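PDB 5FFN: enzyme subtilase SubTY from Bacillus sp. TY145 from Bacillus sp., which probably hydrolyses peptide bonds in proteins as a subtilisin-like serine endopeptidase of the subtilase family, with calcium and sodium ions bound to its fold. Local coordinates for residues Met139-Ala151 against Ser175-Ala187. Numbering follows the deposited sequence.
Sequences MSLGSSAKDSLIA and SNTIGFPGGLVNA. With NA (sodium ion), chain E.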
loop_
_atom_site.group_PDB
_atom_site.type_symbol
_atom_site.label_atom_id
_atom_site.label_comp_id
_atom_site.label_asym_id
_atom_site.label_seq_id
_atom_site.Cartn_x
_atom_site.Cartn_y
_atom_site.Cartn_z
ATOM N N MET A 139 5.272 0.381 0.128
ATOM C CA MET A 139 5.074 -1.060 0.316
ATOM C C MET A 139 3.598 -1.385 0.516
ATOM O O MET A 139 3.020 -1.336 1.630
ATOM C CB MET A 139 5.915 -1.613 1.461
ATOM C CG MET A 139 7.349 -1.812 1.081
ATOM S SD MET A 139 8.314 -2.651 2.356
ATOM C CE MET A 139 8.444 -1.357 3.586
ATOM N N SER A 140 2.974 -1.692 -0.605
ATOM C CA SER A 140 1.607 -2.188 -0.657
ATOM C C SER A 140 1.587 -3.702 -0.431
ATOM O O SER A 140 1.140 -4.495 -1.283
ATOM C CB SER A 140 0.962 -1.796 -1.989
ATOM O OG SER A 140 0.750 -0.382 -2.052
ATOM N N LEU A 141 2.081 -4.113 0.733
ATOM C CA LEU A 141 2.347 -5.503 1.016
ATOM C C LEU A 141 2.572 -5.675 2.503
ATOM O O LEU A 141 2.733 -4.703 3.229
ATOM C CB LEU A 141 3.561 -6.006 0.219
ATOM C CG LEU A 141 4.917 -5.286 0.450
ATOM C CD1 LEU A 141 5.517 -5.568 1.807
ATOM C CD2 LEU A 141 5.877 -5.646 -0.674
ATOM N N GLY A 142 2.555 -6.915 2.941
ATOM C CA GLY A 142 2.797 -7.209 4.343
ATOM C C GLY A 142 2.411 -8.592 4.770
ATOM O O GLY A 142 2.206 -9.511 3.924
ATOM N N SER A 143 2.330 -8.727 6.096
ATOM C CA SER A 143 1.950 -9.958 6.803
ATOM C C SER A 143 1.229 -9.523 8.089
ATOM O O SER A 143 1.451 -8.435 8.625
ATOM C CB SER A 143 3.152 -10.847 7.147
ATOM O OG SER A 143 4.087 -10.180 7.995
ATOM N N SER A 144 0.312 -10.360 8.538
ATOM C CA SER A 144 -0.427 -10.112 9.756
ATOM C C SER A 144 0.494 -9.972 10.959
ATOM O O SER A 144 0.347 -9.059 11.772
ATOM C CB SER A 144 -1.409 -11.256 9.976
ATOM O OG SER A 144 -2.145 -11.012 11.118
ATOM N N ALA A 145 1.452 -10.902 11.044
ATOM C CA ALA A 145 2.426 -10.923 12.127
ATOM C C ALA A 145 3.587 -9.958 11.806
ATOM O O ALA A 145 3.967 -9.777 10.668
ATOM C CB ALA A 145 2.967 -12.327 12.278
ATOM N N LYS A 146 4.203 -9.396 12.838
ATOM C CA LYS A 146 5.438 -8.649 12.636
ATOM C C LYS A 146 6.560 -9.614 12.204
ATOM O O LYS A 146 6.763 -10.685 12.815
ATOM C CB LYS A 146 5.797 -7.916 13.922
ATOM C CG LYS A 146 7.113 -7.216 13.928
ATOM C CD LYS A 146 7.341 -6.402 15.211
ATOM C CE LYS A 146 8.648 -5.705 15.188
ATOM N NZ LYS A 146 8.842 -4.929 16.445
ATOM N N ASP A 147 7.268 -9.212 11.163
ATOM C CA ASP A 147 8.478 -9.877 10.617
ATOM C C ASP A 147 9.661 -8.959 11.005
ATOM O O ASP A 147 9.806 -7.843 10.492
ATOM C CB ASP A 147 8.353 -10.035 9.094
ATOM C CG ASP A 147 9.588 -10.595 8.433
ATOM O OD1 ASP A 147 10.743 -10.251 8.811
ATOM O OD2 ASP A 147 9.421 -11.387 7.499
ATOM N N SER A 148 10.504 -9.445 11.912
ATOM C CA SER A 148 11.631 -8.625 12.392
ATOM C C SER A 148 12.757 -8.377 11.376
ATOM O O SER A 148 13.547 -7.414 11.552
ATOM C CB SER A 148 12.174 -9.167 13.702
ATOM O OG SER A 148 11.267 -8.946 14.777
ATOM N N LEU A 149 12.887 -9.256 10.373
ATOM C CA LEU A 149 13.904 -9.081 9.362
ATOM C C LEU A 149 13.507 -7.838 8.542
ATOM O O LEU A 149 14.284 -6.933 8.288
ATOM C CB LEU A 149 14.017 -10.295 8.447
ATOM C CG LEU A 149 15.126 -10.168 7.386
ATOM C CD1 LEU A 149 16.518 -9.975 8.072
ATOM C CD2 LEU A 149 15.106 -11.325 6.420
ATOM N N ILE A 150 12.266 -7.807 8.121
ATOM C CA ILE A 150 11.728 -6.636 7.422
ATOM C C ILE A 150 11.815 -5.387 8.332
ATOM O O ILE A 150 12.177 -4.281 7.852
ATOM C CB ILE A 150 10.305 -6.921 6.899
ATOM C CG1 ILE A 150 10.398 -7.868 5.712
ATOM C CG2 ILE A 150 9.565 -5.613 6.474
ATOM C CD1 ILE A 150 9.064 -8.337 5.173
ATOM N N ALA A 151 11.510 -5.550 9.600
ATOM C CA ALA A 151 11.529 -4.430 10.556
ATOM C C ALA A 151 12.933 -3.849 10.679
ATOM O O ALA A 151 13.114 -2.613 10.677
ATOM C CB ALA A 151 11.033 -4.887 11.946
ATOM N N SER A 175 -10.844 -4.810 15.748
ATOM C CA SER A 175 -9.792 -3.972 16.330
ATOM C C SER A 175 -8.458 -4.703 16.417
ATOM O O SER A 175 -8.409 -5.929 16.557
ATOM C CB SER A 175 -10.236 -3.491 17.715
ATOM O OG SER A 175 -11.463 -2.767 17.598
ATOM N N ASN A 176 -7.366 -3.944 16.313
ATOM C CA ASN A 176 -6.002 -4.467 16.481
ATOM C C ASN A 176 -5.601 -5.536 15.486
ATOM O O ASN A 176 -4.883 -6.482 15.826
ATOM C CB ASN A 176 -5.781 -5.005 17.907
ATOM C CG ASN A 176 -4.341 -4.862 18.354
ATOM O OD1 ASN A 176 -3.572 -4.171 17.701
ATOM N ND2 ASN A 176 -3.976 -5.488 19.465
ATOM N N THR A 177 -6.064 -5.381 14.260
ATOM C CA THR A 177 -5.777 -6.292 13.156
ATOM C C THR A 177 -4.705 -5.742 12.190
ATOM O O THR A 177 -4.393 -6.391 11.171
ATOM C CB THR A 177 -7.074 -6.595 12.352
ATOM O OG1 THR A 177 -7.784 -5.384 12.056
ATOM C CG2 THR A 177 -8.030 -7.555 13.144
ATOM N N ILE A 178 -4.179 -4.554 12.505
ATOM C CA ILE A 178 -3.094 -3.920 11.717
ATOM C C ILE A 178 -1.982 -4.946 11.461
ATOM O O ILE A 178 -1.643 -5.740 12.351
ATOM C CB ILE A 178 -2.580 -2.630 12.441
ATOM C CG1 ILE A 178 -1.606 -1.828 11.561
ATOM C CG2 ILE A 178 -1.950 -2.976 13.769
ATOM C CD1 ILE A 178 -1.178 -0.468 12.199
ATOM N N GLY A 179 -1.441 -4.957 10.258
ATOM C CA GLY A 179 -0.270 -5.788 9.926
ATOM C C GLY A 179 1.013 -4.976 9.728
ATOM O O GLY A 179 1.111 -3.792 10.091
ATOM N N PHE A 180 1.995 -5.663 9.198
ATOM C CA PHE A 180 3.384 -5.213 9.134
ATOM C C PHE A 180 3.915 -5.403 7.711
ATOM O O PHE A 180 3.600 -6.405 7.071
ATOM C CB PHE A 180 4.230 -5.999 10.161
ATOM C CG PHE A 180 3.798 -5.731 11.563
ATOM C CD1 PHE A 180 2.725 -6.447 12.113
ATOM C CD2 PHE A 180 4.378 -4.695 12.301
ATOM C CE1 PHE A 180 2.261 -6.133 13.404
ATOM C CE2 PHE A 180 3.927 -4.396 13.589
ATOM C CZ PHE A 180 2.863 -5.113 14.130
ATOM N N PRO A 181 4.785 -4.494 7.246
ATOM C CA PRO A 181 5.445 -3.442 8.053
ATOM C C PRO A 181 4.681 -2.182 8.413
ATOM O O PRO A 181 5.239 -1.343 9.111
ATOM C CB PRO A 181 6.665 -3.066 7.160
ATOM C CG PRO A 181 6.173 -3.273 5.841
ATOM C CD PRO A 181 5.320 -4.511 5.876
ATOM N N GLY A 182 3.448 -2.005 7.924
ATOM C CA GLY A 182 2.658 -0.824 8.270
ATOM C C GLY A 182 2.677 -0.470 9.746
ATOM O O GLY A 182 2.895 0.690 10.101
ATOM N N GLY A 183 2.462 -1.487 10.600
ATOM C CA GLY A 183 2.382 -1.342 12.047
ATOM C C GLY A 183 3.682 -1.026 12.777
ATOM O O GLY A 183 3.674 -0.852 14.008
ATOM N N LEU A 184 4.790 -0.940 12.047
ATOM C CA LEU A 184 6.080 -0.547 12.653
ATOM C C LEU A 184 6.102 0.927 13.014
ATOM O O LEU A 184 5.517 1.768 12.310
ATOM C CB LEU A 184 7.252 -0.865 11.752
ATOM C CG LEU A 184 7.389 -2.340 11.397
ATOM C CD1 LEU A 184 8.414 -2.495 10.266
ATOM C CD2 LEU A 184 7.745 -3.195 12.654
ATOM N N VAL A 185 6.860 1.272 14.048
ATOM C CA VAL A 185 6.894 2.667 14.482
ATOM C C VAL A 185 7.429 3.611 13.412
ATOM O O VAL A 185 7.000 4.752 13.304
ATOM C CB VAL A 185 7.679 2.841 15.829
ATOM C CG1 VAL A 185 9.051 2.488 15.640
ATOM C CG2 VAL A 185 7.648 4.296 16.250
ATOM N N ASN A 186 8.354 3.109 12.603
ATOM C CA ASN A 186 9.035 3.908 11.609
ATOM C C ASN A 186 8.484 3.772 10.186
ATOM O O ASN A 186 9.114 4.200 9.227
ATOM C CB ASN A 186 10.549 3.627 11.662
ATOM C CG ASN A 186 11.198 4.146 12.961
ATOM O OD1 ASN A 186 10.785 5.146 13.486
ATOM N ND2 ASN A 186 12.209 3.467 13.429
ATOM N N ALA A 187 7.292 3.163 10.061
ATOM C CA ALA A 187 6.577 3.129 8.777
ATOM C C ALA A 187 5.254 3.868 8.959
ATOM O O ALA A 187 4.622 3.740 9.998
ATOM C CB ALA A 187 6.342 1.737 8.331
HETATM NA NA NA E . 3.469 2.396 11.554
HETATM O O HOH W 1 2.158 -3.419 5.703
HETATM O O HOH W 2 5.957 -8.041 7.471
HETATM O O HOH W 3 -2.106 -8.180 12.520
HETATM O O HOH W 4 -4.251 -9.385 10.778
HETATM O O HOH W 5 2.349 2.001 13.530
HETATM O O HOH W 6 1.927 4.216 11.428
#
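Ser143 and Phe180 face each other as an antiparallel hydrogen-bonded pair: Ser143 N gives to Phe180 O at 2.8 Å and Phe180 N to Ser143 O at 2.9 Å. Beside this single bridge the Phe180 ring lies under Lys146, whose CB sits over the ring centre 3.7 Å from the centroid, a CH-pi contact, while Ser144 O meets the ring edge in plane. With CG anti to the backbone N (chi1 174°), the extended lysine chain runs on past the ring; its CE touches Leu184 CD2 at 3.7 Å, and NZ ends in a salt bridge with Glu223. Pro181, entered through a cis peptide bond, wedges CG against Met139 CE, and its CB lies 3.9 Å from Ile150 CG2. Ala151 packs on both methyls of Leu184. In the second shell, Ser143 OG donates to Ala145 O at 2.7 Å, and Asp147 OD1, at the N-cap, accepts from Ile150 N and weakly from Leu149 N. Water 1 links Leu141 O to Gly182 N. Leu141 and Gly142 also pair with a strand of another protein's chain, as expected of the substrate-binding strand of subtilases. Bridge and apolar wedge thus tie that strand to the loop whose Gly182, Leu184 and Ala187 carbonyls bind sodium.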